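Local coordinates for protein acetyltransferase, GNAT family (Streptococcus pneumoniae, PDB 2I79) that probably transfers the acetyl group of bound acetyl coenzyme A to the amino group of an acceptor such as an amino acid, at residues A[127-132]-A[154-159]; A[23-28]-A[32-37]; A[106-111]-A[142-147]. All blocks are in the same frame, centred on the assembly; numbering follows the deposited sequence.

Contact 1. Residues A[127-132]-A[154-159]; sequences TVQTRN and AYIEEG. With ACO (acetyl coenzyme *a), chain G.
At the end of strand 123-129 in the GNAT fold, where the chain makes a type I turn, Q129 to N132, into helix 133-141, Q129 and R131 reach across to A154 and I156 of strand 145-156. Strand 160-170 runs between the two partner strands, so side chains alone meet. Q129 closes its strand with a side chain extended beyond CG, and its amide nitrogen NE2 rests 4.0 Å from A154 CB; a small alanine leaves room for the amide. NE2 itself donates to the carbonyl of D30, while OE1 serves R131. Both NE (2.9 Å) and NH2 (3.0 Å) of R131 reach Q129 OE1, side-on and from the same face of the amide, NE standing 39° above its plane, with OE1 only 11° out of the guanidinium plane. R131 can bend back to it because CG lies between the backbone N and carbonyl carbon (chi1 71°), and the chain then runs straight to NE. NH2 also forms a salt bridge with D30. Held flat in this way, the guanidinium offers a face to I156, whose CD1 sits 3.6 Å above the plane toward the rim, apolar methyl against the delocalised cation. N132 closes the turn as N-cap of helix 133-141. Its ND2 points into the cofactor pocket and donates to O5P of acetyl coenzyme A at 2.6 Å.

Contact 2. Residues A[23-28]-A[32-37]; sequences NRVSLE and TSLDGD. With ACO (acetyl coenzyme *a), chain G.
S26 and L34 meet methylene to methylene, S26 CB lying 3.6 Å from L34 CB near the C-terminal end of helix 15-26, which faces the loop that follows it. A serine suits this spot because its slim side chain lets the loop come close: the CA atoms of the two residues are 4.8 Å apart. S26 OG also lies 3.2 Å from D35 O, without a hydrogen bond. On one flank V25 CG2 touches L34 CD1 at 4.0 Å, the two branched chains crossing at a slant. On the other, L27 CD2 reaches G36 CA at 3.8 Å, apolar methyl against bare backbone. The S26 hydroxyl donates to N23 O of its own helix at 2.9 Å, an orientation set by OG standing between backbone N and carbonyl carbon (chi1 79°).

Further out, the loop's own polar groups probably help shape it. D35 OD1 accepts from D37 N at 2.9 Å in an Asx turn, and L34 N makes a weak bond to T32 OG1. R83 of the second subunit donates to T32 O, bringing the dimer partner against this loop. T32 points its methyl into the cofactor pocket, CG2 being 3.6 Å from the thioester sulfur S1P of acetyl coenzyme A. Because no hydrogen bond joins helix end and loop, their fit rests on van der Waals packing, while polar bonds within each segment and to the other subunit help set the shape.

Contact 3. Residues A[106-111]-A[142-147]; sequences LLLEEA and HGFVIE
The imidazole of H142 is approached on two sides by consecutive residues of helix 103-117, L108 over a face and E109 at the edge. The side chains of L108 and H142 lie alongside one another and run antiparallel: L108 CB stands 4.3 Å above the centre of the ring, while the CD1 methyl is pressed against CG and ND1, both at 3.4 Å. Both torsions of the leucine are unstaggered, so this closeness may be partly a matter of modelling. E109 comes in at a slant. Its CG lies in the plane of the ring at the edge, and OE1 is 3.5 Å from CD2, near that plane, with the carboxylate turned 36° from the imidazole. The chain bends to get there, chi2 being nearly eclipsed at -24°, and such a torsion leaves the exact position of the carboxylate less certain. A hydrogen bond between ND1 and L138 O helps to fix the rotation of the ring.

In the GNAT fold, helix 103-117 is the one whose N-terminal end, through G104 and S105 backbone nitrogens, binds the cofactor, and H142 follows helix 133-141. That second helix ends in a Schellman motif with G143 as its C-prime residue, whose positive phi of 93° suits glycine. The chain is thereby turned so that F144, just before strand 145-156, points back inward. L108 CD2 meets its ring obliquely, 4.2 Å from CE2, while Y139 stacks on F144 edge-to-face. L90 of strand 87-94 touches both L108 and F144, so leucine and phenylalanine share one apolar layer between helix and sheet.

In the fold
Contacts 1 and 2 lie side by side, Q129 NE2 packing 4.2 Å from T32 N, and both meet acetyl coenzyme A and the second subunit. Contact 3 is on the other side of the chain's centre from contact 2, nearer that centre than either. It shares strand 145-156 with contact 1, and both reach the same sheet. Contact 1 is mostly buried, with polar groups of one segment, an arginine bonded to a glutamine, set against methyls of the other. Contact 2 is partly buried, with methylenes and methyls meeting at a loop whose outer residues are exposed. Contact 3, also partly buried, sets a histidine ring with leucine over one face and glutamate at its edge where helix and sheet meet.

Contact 1. Residues A[127-132]-A[154-159]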
loop_
_atom_site.group_PDB
_atom_site.type_symbol
_atom_site.label_atom_id
_atom_site.label_comp_id
_atom_site.label_asym_id
_atom_site.label_seq_id
_atom_site.Cartn_x
_atom_site.Cartn_y
_atom_site.Cartn_z
ATOM N N THR A 127 2.940 3.472 8.175
ATOM C CA THR A 127 3.503 4.792 8.075
ATOM C C THR A 127 2.677 5.641 9.036
ATOM O O THR A 127 1.470 5.407 9.192
ATOM C CB THR A 127 3.392 5.374 6.660
ATOM O OG1 THR A 127 2.022 5.520 6.356
ATOM C CG2 THR A 127 4.001 4.468 5.618
ATOM N N VAL A 128 3.338 6.618 9.655
ATOM C CA VAL A 128 2.758 7.477 10.692
ATOM C C VAL A 128 3.250 8.914 10.442
ATOM O O VAL A 128 4.452 9.118 10.240
ATOM C CB VAL A 128 3.231 7.043 12.150
ATOM C CG1 VAL A 128 2.583 7.922 13.241
ATOM C CG2 VAL A 128 2.880 5.571 12.413
ATOM N N GLN A 129 2.359 9.906 10.504
ATOM C CA GLN A 129 2.792 11.296 10.331
ATOM C C GLN A 129 3.847 11.640 11.404
ATOM O O GLN A 129 3.711 11.264 12.569
ATOM C CB GLN A 129 1.615 12.262 10.396
ATOM C CG GLN A 129 0.553 12.105 9.296
ATOM C CD GLN A 129 -0.719 12.919 9.587
ATOM O OE1 GLN A 129 -0.805 13.624 10.604
ATOM N NE2 GLN A 129 -1.713 12.812 8.700
ATOM N N THR A 130 4.926 12.295 11.018
ATOM C CA THR A 130 6.024 12.490 11.988
ATOM C C THR A 130 5.550 13.316 13.198
ATOM O O THR A 130 5.930 13.053 14.335
ATOM C CB THR A 130 7.267 13.091 11.347
ATOM O OG1 THR A 130 6.939 14.358 10.781
ATOM C CG2 THR A 130 7.812 12.165 10.269
ATOM N N ARG A 131 4.636 14.248 12.952
ATOM C CA ARG A 131 4.029 15.040 14.024
ATOM C C ARG A 131 3.094 14.266 14.956
ATOM O O ARG A 131 2.721 14.778 16.000
ATOM C CB ARG A 131 3.229 16.193 13.403
ATOM C CG ARG A 131 1.968 15.728 12.714
ATOM C CD ARG A 131 1.140 16.855 12.178
ATOM N NE ARG A 131 -0.045 16.290 11.589
ATOM C CZ ARG A 131 -1.266 16.833 11.593
ATOM N NH1 ARG A 131 -1.525 18.003 12.157
ATOM N NH2 ARG A 131 -2.253 16.184 11.005
ATOM N N ASN A 132 2.648 13.074 14.557
ATOM C CA ASN A 132 1.718 12.291 15.390
ATOM C C ASN A 132 2.488 11.539 16.509
ATOM O O ASN A 132 2.595 10.326 16.521
ATOM C CB ASN A 132 0.852 11.371 14.495
ATOM C CG ASN A 132 -0.235 10.630 15.266
ATOM O OD1 ASN A 132 -0.392 10.807 16.483
ATOM N ND2 ASN A 132 -0.971 9.777 14.571
ATOM N N ALA A 154 1.749 12.828 3.403
ATOM C CA ALA A 154 0.374 13.174 3.714
ATOM C C ALA A 154 0.113 14.643 3.355
ATOM O O ALA A 154 1.026 15.509 3.420
ATOM C CB ALA A 154 0.111 12.946 5.187
ATOM N N TYR A 155 -1.150 14.901 3.023
ATOM C CA TYR A 155 -1.652 16.222 2.697
ATOM C C TYR A 155 -2.723 16.619 3.720
ATOM O O TYR A 155 -3.676 15.863 3.938
ATOM C CB TYR A 155 -2.242 16.150 1.296
ATOM C CG TYR A 155 -2.826 17.427 0.780
ATOM C CD1 TYR A 155 -4.212 17.582 0.643
ATOM C CD2 TYR A 155 -2.005 18.465 0.390
ATOM C CE1 TYR A 155 -4.755 18.761 0.159
ATOM C CE2 TYR A 155 -2.532 19.657 -0.096
ATOM C CZ TYR A 155 -3.907 19.795 -0.218
ATOM O OH TYR A 155 -4.411 20.990 -0.709
ATOM N N ILE A 156 -2.568 17.772 4.373
ATOM C CA ILE A 156 -3.544 18.223 5.383
ATOM C C ILE A 156 -3.967 19.672 5.167
ATOM O O ILE A 156 -3.331 20.409 4.424
ATOM C CB ILE A 156 -3.022 18.071 6.870
ATOM C CG1 ILE A 156 -1.732 18.866 7.102
ATOM C CG2 ILE A 156 -2.841 16.604 7.264
ATOM C CD1 ILE A 156 -1.428 19.130 8.585
ATOM N N GLU A 157 -5.054 20.070 5.828
ATOM C CA GLU A 157 -5.430 21.491 5.940
ATOM C C GLU A 157 -5.567 22.204 4.589
ATOM O O GLU A 157 -5.309 23.415 4.480
ATOM C CB GLU A 157 -4.410 22.235 6.814
ATOM C CG GLU A 157 -4.410 21.742 8.254
ATOM C CD GLU A 157 -3.239 22.256 9.074
ATOM O OE1 GLU A 157 -2.387 23.015 8.548
ATOM O OE2 GLU A 157 -3.169 21.881 10.273
ATOM N N GLU A 158 -5.935 21.448 3.559
ATOM C CA GLU A 158 -6.146 22.014 2.232
ATOM C C GLU A 158 -4.909 22.866 1.849
ATOM O O GLU A 158 -4.998 24.090 1.746
ATOM C CB GLU A 158 -7.496 22.790 2.253
ATOM C CG GLU A 158 -7.697 23.959 1.252
ATOM C CD GLU A 158 -8.517 25.122 1.855
ATOM O OE1 GLU A 158 -9.749 24.919 2.056
ATOM O OE2 GLU A 158 -7.925 26.218 2.113
ATOM N N GLY A 159 -3.748 22.216 1.696
ATOM C CA GLY A 159 -2.543 22.894 1.214
ATOM C C GLY A 159 -1.218 22.598 1.907
ATOM O O GLY A 159 -0.174 23.010 1.415
HETATM N N1A ACO G . 3.636 12.635 22.721
HETATM C C2A ACO G . 4.163 11.488 23.199
HETATM N N3A ACO G . 3.426 10.562 23.845
HETATM C C4A ACO G . 2.105 10.740 24.041
HETATM C C5A ACO G . 1.455 11.948 23.539
HETATM C C6A ACO G . 2.316 12.913 22.840
HETATM N N6A ACO G . 1.787 14.055 22.352
HETATM N N7A ACO G . 0.165 11.866 23.874
HETATM C C8A ACO G . 0.010 10.680 24.537
HETATM N N9A ACO G . 1.174 10.016 24.635
HETATM C C1B ACO G . 1.515 8.696 25.237
HETATM C C2B ACO G . 0.866 8.284 26.549
HETATM O O2B ACO G . 1.588 8.775 27.681
HETATM C C3B ACO G . 0.982 6.784 26.454
HETATM O O3B ACO G . 2.294 6.297 26.666
HETATM P P3B ACO G . 2.758 5.520 27.986
HETATM O O7A ACO G . 2.765 6.741 28.892
HETATM O O8A ACO G . 4.107 4.909 27.692
HETATM O O9A ACO G . 1.717 4.465 28.264
HETATM C C4B ACO G . 0.746 6.518 24.974
HETATM O O4B ACO G . 1.200 7.679 24.289
HETATM C C5B ACO G . -0.726 6.228 24.710
HETATM O O5B ACO G . -0.892 4.825 24.948
HETATM P P1A ACO G . -2.383 4.234 25.048
HETATM O O1A ACO G . -3.211 5.068 25.988
HETATM O O2A ACO G . -2.212 2.742 25.246
HETATM O O3A ACO G . -2.924 4.616 23.570
HETATM P P2A ACO G . -4.326 5.351 23.151
HETATM O O4A ACO G . -4.383 6.859 23.421
HETATM O O5A ACO G . -5.406 4.441 23.685
HETATM O O6A ACO G . -4.143 5.134 21.543
HETATM C CBP ACO G . -3.672 6.281 19.434
HETATM C CCP ACO G . -3.176 5.876 20.809
HETATM C CDP ACO G . -2.510 6.961 18.695
HETATM C CEP ACO G . -4.153 5.015 18.708
HETATM C CAP ACO G . -4.833 7.270 19.582
HETATM O OAP ACO G . -4.394 8.521 20.162
HETATM C C9P ACO G . -5.522 7.520 18.251
HETATM O O9P ACO G . -6.380 6.751 17.860
HETATM N N8P ACO G . -5.169 8.602 17.567
HETATM C C7P ACO G . -5.763 9.020 16.292
HETATM C C6P ACO G . -5.569 8.018 15.154
HETATM C C5P ACO G . -4.117 7.681 14.967
HETATM O O5P ACO G . -3.310 8.579 14.840
HETATM N N4P ACO G . -3.790 6.395 14.959
HETATM C C3P ACO G . -2.431 5.911 14.775
HETATM C C2P ACO G . -1.920 6.059 13.349
HETATM S S1P ACO G . -2.884 5.037 12.270
HETATM C C ACO G . -2.173 3.604 11.987
HETATM O O ACO G . -2.113 2.921 12.982
HETATM C CH3 ACO G . -1.675 3.272 10.591
#

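Contact 2. Residues A[23-28]-A[32-37]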
loop_
_atom_site.group_PDB
_atom_site.type_symbol
_atom_site.label_atom_id
_atom_site.label_comp_id
_atom_site.label_asym_id
_atom_site.label_seq_id
_atom_site.Cartn_x
_atom_site.Cartn_y
_atom_site.Cartn_z
ATOM N N ASN A 23 -16.694 6.408 11.033
ATOM C CA ASN A 23 -17.163 7.748 10.669
ATOM C C ASN A 23 -16.947 8.741 11.808
ATOM O O ASN A 23 -16.542 9.895 11.576
ATOM C CB ASN A 23 -18.641 7.714 10.269
ATOM C CG ASN A 23 -18.861 7.236 8.849
ATOM O OD1 ASN A 23 -19.885 6.594 8.518
ATOM N ND2 ASN A 23 -17.923 7.558 7.996
ATOM N N ARG A 24 -17.157 8.277 13.027
ATOM C CA ARG A 24 -16.899 9.138 14.198
ATOM C C ARG A 24 -15.438 9.549 14.273
ATOM O O ARG A 24 -15.143 10.719 14.298
ATOM C CB ARG A 24 -17.339 8.476 15.509
ATOM C CG ARG A 24 -16.921 9.271 16.758
ATOM C CD ARG A 24 -17.607 8.777 18.034
ATOM N NE ARG A 24 -16.991 7.566 18.638
ATOM C CZ ARG A 24 -16.260 7.497 19.770
ATOM N NH1 ARG A 24 -15.969 8.554 20.539
ATOM N NH2 ARG A 24 -15.822 6.316 20.159
ATOM N N VAL A 25 -14.520 8.589 14.264
ATOM C CA VAL A 25 -13.097 8.908 14.438
ATOM C C VAL A 25 -12.505 9.650 13.239
ATOM O O VAL A 25 -11.570 10.408 13.372
ATOM C CB VAL A 25 -12.259 7.641 14.796
ATOM C CG1 VAL A 25 -12.740 7.057 16.101
ATOM C CG2 VAL A 25 -12.322 6.592 13.669
ATOM N N SER A 26 -13.078 9.476 12.062
ATOM C CA SER A 26 -12.579 10.182 10.865
ATOM C C SER A 26 -12.714 11.743 10.991
ATOM O O SER A 26 -12.023 12.498 10.283
ATOM C CB SER A 26 -13.285 9.636 9.610
ATOM O OG SER A 26 -14.539 10.203 9.526
ATOM N N LEU A 27 -13.567 12.182 11.932
ATOM C CA LEU A 27 -13.872 13.565 12.212
ATOM C C LEU A 27 -13.097 14.119 13.413
ATOM O O LEU A 27 -13.087 15.336 13.639
ATOM C CB LEU A 27 -15.358 13.690 12.551
ATOM C CG LEU A 27 -16.360 13.289 11.481
ATOM C CD1 LEU A 27 -17.730 13.295 12.086
ATOM C CD2 LEU A 27 -16.271 14.227 10.294
ATOM N N GLU A 28 -12.460 13.234 14.176
ATOM C CA GLU A 28 -11.777 13.616 15.411
ATOM C C GLU A 28 -10.358 14.115 15.160
ATOM O O GLU A 28 -9.902 15.000 15.867
ATOM C CB GLU A 28 -11.734 12.441 16.396
ATOM C CG GLU A 28 -13.090 12.097 16.913
ATOM C CD GLU A 28 -13.094 10.941 17.900
ATOM O OE1 GLU A 28 -12.098 10.195 17.982
ATOM O OE2 GLU A 28 -14.127 10.765 18.578
ATOM N N THR A 32 -4.764 10.353 10.196
ATOM C CA THR A 32 -4.788 9.228 9.271
ATOM C C THR A 32 -5.445 9.633 7.960
ATOM O O THR A 32 -5.837 10.774 7.789
ATOM C CB THR A 32 -5.525 8.022 9.888
ATOM O OG1 THR A 32 -6.948 8.222 9.833
ATOM C CG2 THR A 32 -5.050 7.811 11.344
ATOM N N SER A 33 -5.547 8.705 7.030
ATOM C CA SER A 33 -6.086 9.023 5.703
ATOM C C SER A 33 -7.605 9.242 5.744
ATOM O O SER A 33 -8.175 9.844 4.828
ATOM C CB SER A 33 -5.699 7.933 4.710
ATOM O OG SER A 33 -6.279 6.709 5.153
ATOM N N LEU A 34 -8.239 8.775 6.827
ATOM C CA LEU A 34 -9.619 9.168 7.168
ATOM C C LEU A 34 -9.742 10.686 7.258
ATOM O O LEU A 34 -8.900 11.361 7.872
ATOM C CB LEU A 34 -10.046 8.550 8.492
ATOM C CG LEU A 34 -10.209 7.010 8.598
ATOM C CD1 LEU A 34 -10.569 6.643 10.052
ATOM C CD2 LEU A 34 -11.241 6.459 7.616
ATOM N N ASP A 35 -10.786 11.212 6.640
ATOM C CA ASP A 35 -11.142 12.622 6.708
ATOM C C ASP A 35 -12.643 12.802 6.835
ATOM O O ASP A 35 -13.369 11.838 7.063
ATOM C CB ASP A 35 -10.569 13.414 5.517
ATOM C CG ASP A 35 -11.229 13.099 4.175
ATOM O OD1 ASP A 35 -12.337 12.540 4.072
ATOM O OD2 ASP A 35 -10.605 13.448 3.174
ATOM N N GLY A 36 -13.088 14.048 6.723
ATOM C CA GLY A 36 -14.479 14.411 6.926
ATOM C C GLY A 36 -15.492 13.694 6.054
ATOM O O GLY A 36 -16.632 13.514 6.460
ATOM N N ASP A 37 -15.071 13.273 4.866
ATOM C CA ASP A 37 -15.897 12.441 4.012
ATOM C C ASP A 37 -16.245 11.078 4.669
ATOM O O ASP A 37 -17.202 10.403 4.256
ATOM C CB ASP A 37 -15.239 12.251 2.645
ATOM C CG ASP A 37 -15.421 13.472 1.711
ATOM O OD1 ASP A 37 -15.574 14.628 2.188
ATOM O OD2 ASP A 37 -15.415 13.267 0.475
HETATM N N1A ACO G . 3.636 12.635 22.721
HETATM C C2A ACO G . 4.163 11.488 23.199
HETATM N N3A ACO G . 3.426 10.562 23.845
HETATM C C4A ACO G . 2.105 10.740 24.041
HETATM C C5A ACO G . 1.455 11.948 23.539
HETATM C C6A ACO G . 2.316 12.913 22.840
HETATM N N6A ACO G . 1.787 14.055 22.352
HETATM N N7A ACO G . 0.165 11.866 23.874
HETATM C C8A ACO G . 0.010 10.680 24.537
HETATM N N9A ACO G . 1.174 10.016 24.635
HETATM C C1B ACO G . 1.515 8.696 25.237
HETATM C C2B ACO G . 0.866 8.284 26.549
HETATM O O2B ACO G . 1.588 8.775 27.681
HETATM C C3B ACO G . 0.982 6.784 26.454
HETATM O O3B ACO G . 2.294 6.297 26.666
HETATM P P3B ACO G . 2.758 5.520 27.986
HETATM O O7A ACO G . 2.765 6.741 28.892
HETATM O O8A ACO G . 4.107 4.909 27.692
HETATM O O9A ACO G . 1.717 4.465 28.264
HETATM C C4B ACO G . 0.746 6.518 24.974
HETATM O O4B ACO G . 1.200 7.679 24.289
HETATM C C5B ACO G . -0.726 6.228 24.710
HETATM O O5B ACO G . -0.892 4.825 24.948
HETATM P P1A ACO G . -2.383 4.234 25.048
HETATM O O1A ACO G . -3.211 5.068 25.988
HETATM O O2A ACO G . -2.212 2.742 25.246
HETATM O O3A ACO G . -2.924 4.616 23.570
HETATM P P2A ACO G . -4.326 5.351 23.151
HETATM O O4A ACO G . -4.383 6.859 23.421
HETATM O O5A ACO G . -5.406 4.441 23.685
HETATM O O6A ACO G . -4.143 5.134 21.543
HETATM C CBP ACO G . -3.672 6.281 19.434
HETATM C CCP ACO G . -3.176 5.876 20.809
HETATM C CDP ACO G . -2.510 6.961 18.695
HETATM C CEP ACO G . -4.153 5.015 18.708
HETATM C CAP ACO G . -4.833 7.270 19.582
HETATM O OAP ACO G . -4.394 8.521 20.162
HETATM C C9P ACO G . -5.522 7.520 18.251
HETATM O O9P ACO G . -6.380 6.751 17.860
HETATM N N8P ACO G . -5.169 8.602 17.567
HETATM C C7P ACO G . -5.763 9.020 16.292
HETATM C C6P ACO G . -5.569 8.018 15.154
HETATM C C5P ACO G . -4.117 7.681 14.967
HETATM O O5P ACO G . -3.310 8.579 14.840
HETATM N N4P ACO G . -3.790 6.395 14.959
HETATM C C3P ACO G . -2.431 5.911 14.775
HETATM C C2P ACO G . -1.920 6.059 13.349
HETATM S S1P ACO G . -2.884 5.037 12.270
HETATM C C ACO G . -2.173 3.604 11.987
HETATM O O ACO G . -2.113 2.921 12.982
HETATM C CH3 ACO G . -1.675 3.272 10.591
#

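Contact 3. Residues A[106-111]-A[142-147]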
loop_
_atom_site.group_PDB
_atom_site.type_symbol
_atom_site.label_atom_id
_atom_site.label_comp_id
_atom_site.label_asym_id
_atom_site.label_seq_id
_atom_site.Cartn_x
_atom_site.Cartn_y
_atom_site.Cartn_z
ATOM N N LEU A 106 -3.281 -2.175 24.607
ATOM C CA LEU A 106 -3.929 -3.477 24.723
ATOM C C LEU A 106 -4.260 -4.088 23.342
ATOM O O LEU A 106 -4.014 -5.276 23.084
ATOM C CB LEU A 106 -5.208 -3.299 25.519
ATOM C CG LEU A 106 -5.638 -4.328 26.559
ATOM C CD1 LEU A 106 -4.453 -4.931 27.349
ATOM C CD2 LEU A 106 -6.664 -3.603 27.491
ATOM N N LEU A 107 -4.807 -3.250 22.471
ATOM C CA LEU A 107 -5.191 -3.641 21.112
ATOM C C LEU A 107 -3.959 -3.944 20.257
ATOM O O LEU A 107 -3.903 -4.969 19.577
ATOM C CB LEU A 107 -6.018 -2.518 20.467
ATOM C CG LEU A 107 -7.484 -2.656 20.014
ATOM C CD1 LEU A 107 -8.267 -3.833 20.625
ATOM C CD2 LEU A 107 -8.189 -1.318 20.244
ATOM N N LEU A 108 -2.960 -3.061 20.314
ATOM C CA LEU A 108 -1.704 -3.299 19.603
ATOM C C LEU A 108 -1.087 -4.625 20.033
ATOM O O LEU A 108 -0.619 -5.389 19.190
ATOM C CB LEU A 108 -0.672 -2.176 19.836
ATOM C CG LEU A 108 0.202 -1.769 18.647
ATOM C CD1 LEU A 108 1.510 -1.327 19.102
ATOM C CD2 LEU A 108 0.357 -2.874 17.533
ATOM N N GLU A 109 -1.080 -4.902 21.336
ATOM C CA GLU A 109 -0.455 -6.143 21.810
ATOM C C GLU A 109 -1.225 -7.370 21.391
ATOM O O GLU A 109 -0.630 -8.398 21.075
ATOM C CB GLU A 109 -0.268 -6.182 23.320
ATOM C CG GLU A 109 1.222 -6.429 23.783
ATOM C CD GLU A 109 2.136 -7.160 22.746
ATOM O OE1 GLU A 109 3.197 -6.575 22.416
ATOM O OE2 GLU A 109 1.807 -8.296 22.265
ATOM N N GLU A 110 -2.549 -7.275 21.397
ATOM C CA GLU A 110 -3.366 -8.391 20.940
ATOM C C GLU A 110 -3.143 -8.672 19.456
ATOM O O GLU A 110 -3.104 -9.845 19.015
ATOM C CB GLU A 110 -4.845 -8.148 21.218
ATOM C CG GLU A 110 -5.242 -8.355 22.675
ATOM C CD GLU A 110 -4.642 -9.619 23.291
ATOM O OE1 GLU A 110 -4.749 -10.700 22.671
ATOM O OE2 GLU A 110 -4.044 -9.518 24.395
ATOM N N ALA A 111 -3.008 -7.599 18.686
ATOM C CA ALA A 111 -2.778 -7.720 17.255
ATOM C C ALA A 111 -1.432 -8.392 17.026
ATOM O O ALA A 111 -1.324 -9.288 16.203
ATOM C CB ALA A 111 -2.834 -6.337 16.579
ATOM N N HIS A 142 6.044 -0.880 21.507
ATOM C CA HIS A 142 5.754 -2.274 21.216
ATOM C C HIS A 142 6.722 -2.858 20.236
ATOM O O HIS A 142 6.398 -3.845 19.578
ATOM C CB HIS A 142 4.307 -2.432 20.731
ATOM C CG HIS A 142 3.303 -2.212 21.814
ATOM N ND1 HIS A 142 2.866 -0.957 22.173
ATOM C CD2 HIS A 142 2.693 -3.082 22.655
ATOM C CE1 HIS A 142 2.025 -1.061 23.186
ATOM N NE2 HIS A 142 1.909 -2.338 23.506
ATOM N N GLY A 143 7.895 -2.246 20.109
ATOM C CA GLY A 143 8.986 -2.843 19.331
ATOM C C GLY A 143 9.072 -2.435 17.873
ATOM O O GLY A 143 9.862 -2.977 17.132
ATOM N N PHE A 144 8.284 -1.451 17.464
ATOM C CA PHE A 144 8.390 -0.910 16.122
ATOM C C PHE A 144 9.529 0.097 16.057
ATOM O O PHE A 144 9.642 0.941 16.912
ATOM C CB PHE A 144 7.094 -0.223 15.715
ATOM C CG PHE A 144 5.995 -1.177 15.334
ATOM C CD1 PHE A 144 5.675 -1.402 13.996
ATOM C CD2 PHE A 144 5.276 -1.843 16.313
ATOM C CE1 PHE A 144 4.671 -2.265 13.648
ATOM C CE2 PHE A 144 4.295 -2.719 15.970
ATOM C CZ PHE A 144 3.978 -2.932 14.621
ATOM N N VAL A 145 10.327 0.042 14.996
ATOM C CA VAL A 145 11.430 0.976 14.810
ATOM C C VAL A 145 11.177 1.821 13.556
ATOM O O VAL A 145 10.473 1.384 12.637
ATOM C CB VAL A 145 12.738 0.205 14.688
ATOM C CG1 VAL A 145 12.931 -0.686 15.942
ATOM C CG2 VAL A 145 12.747 -0.627 13.433
ATOM N N ILE A 146 11.733 3.018 13.531
ATOM C CA ILE A 146 11.623 3.900 12.387
ATOM C C ILE A 146 12.652 3.468 11.341
ATOM O O ILE A 146 13.836 3.398 11.610
ATOM C CB ILE A 146 11.799 5.402 12.779
ATOM C CG1 ILE A 146 10.636 5.823 13.686
ATOM C CG2 ILE A 146 11.871 6.268 11.531
ATOM C CD1 ILE A 146 10.851 7.039 14.478
ATOM N N GLU A 147 12.168 3.173 10.151
ATOM C CA GLU A 147 12.974 2.627 9.066
ATOM C C GLU A 147 13.209 3.628 7.962
ATOM O O GLU A 147 13.855 3.309 6.963
ATOM C CB GLU A 147 12.227 1.426 8.474
ATOM C CG GLU A 147 12.140 0.297 9.476
ATOM C CD GLU A 147 11.135 -0.757 9.110
ATOM O OE1 GLU A 147 10.102 -0.420 8.476
ATOM O OE2 GLU A 147 11.397 -1.935 9.464
#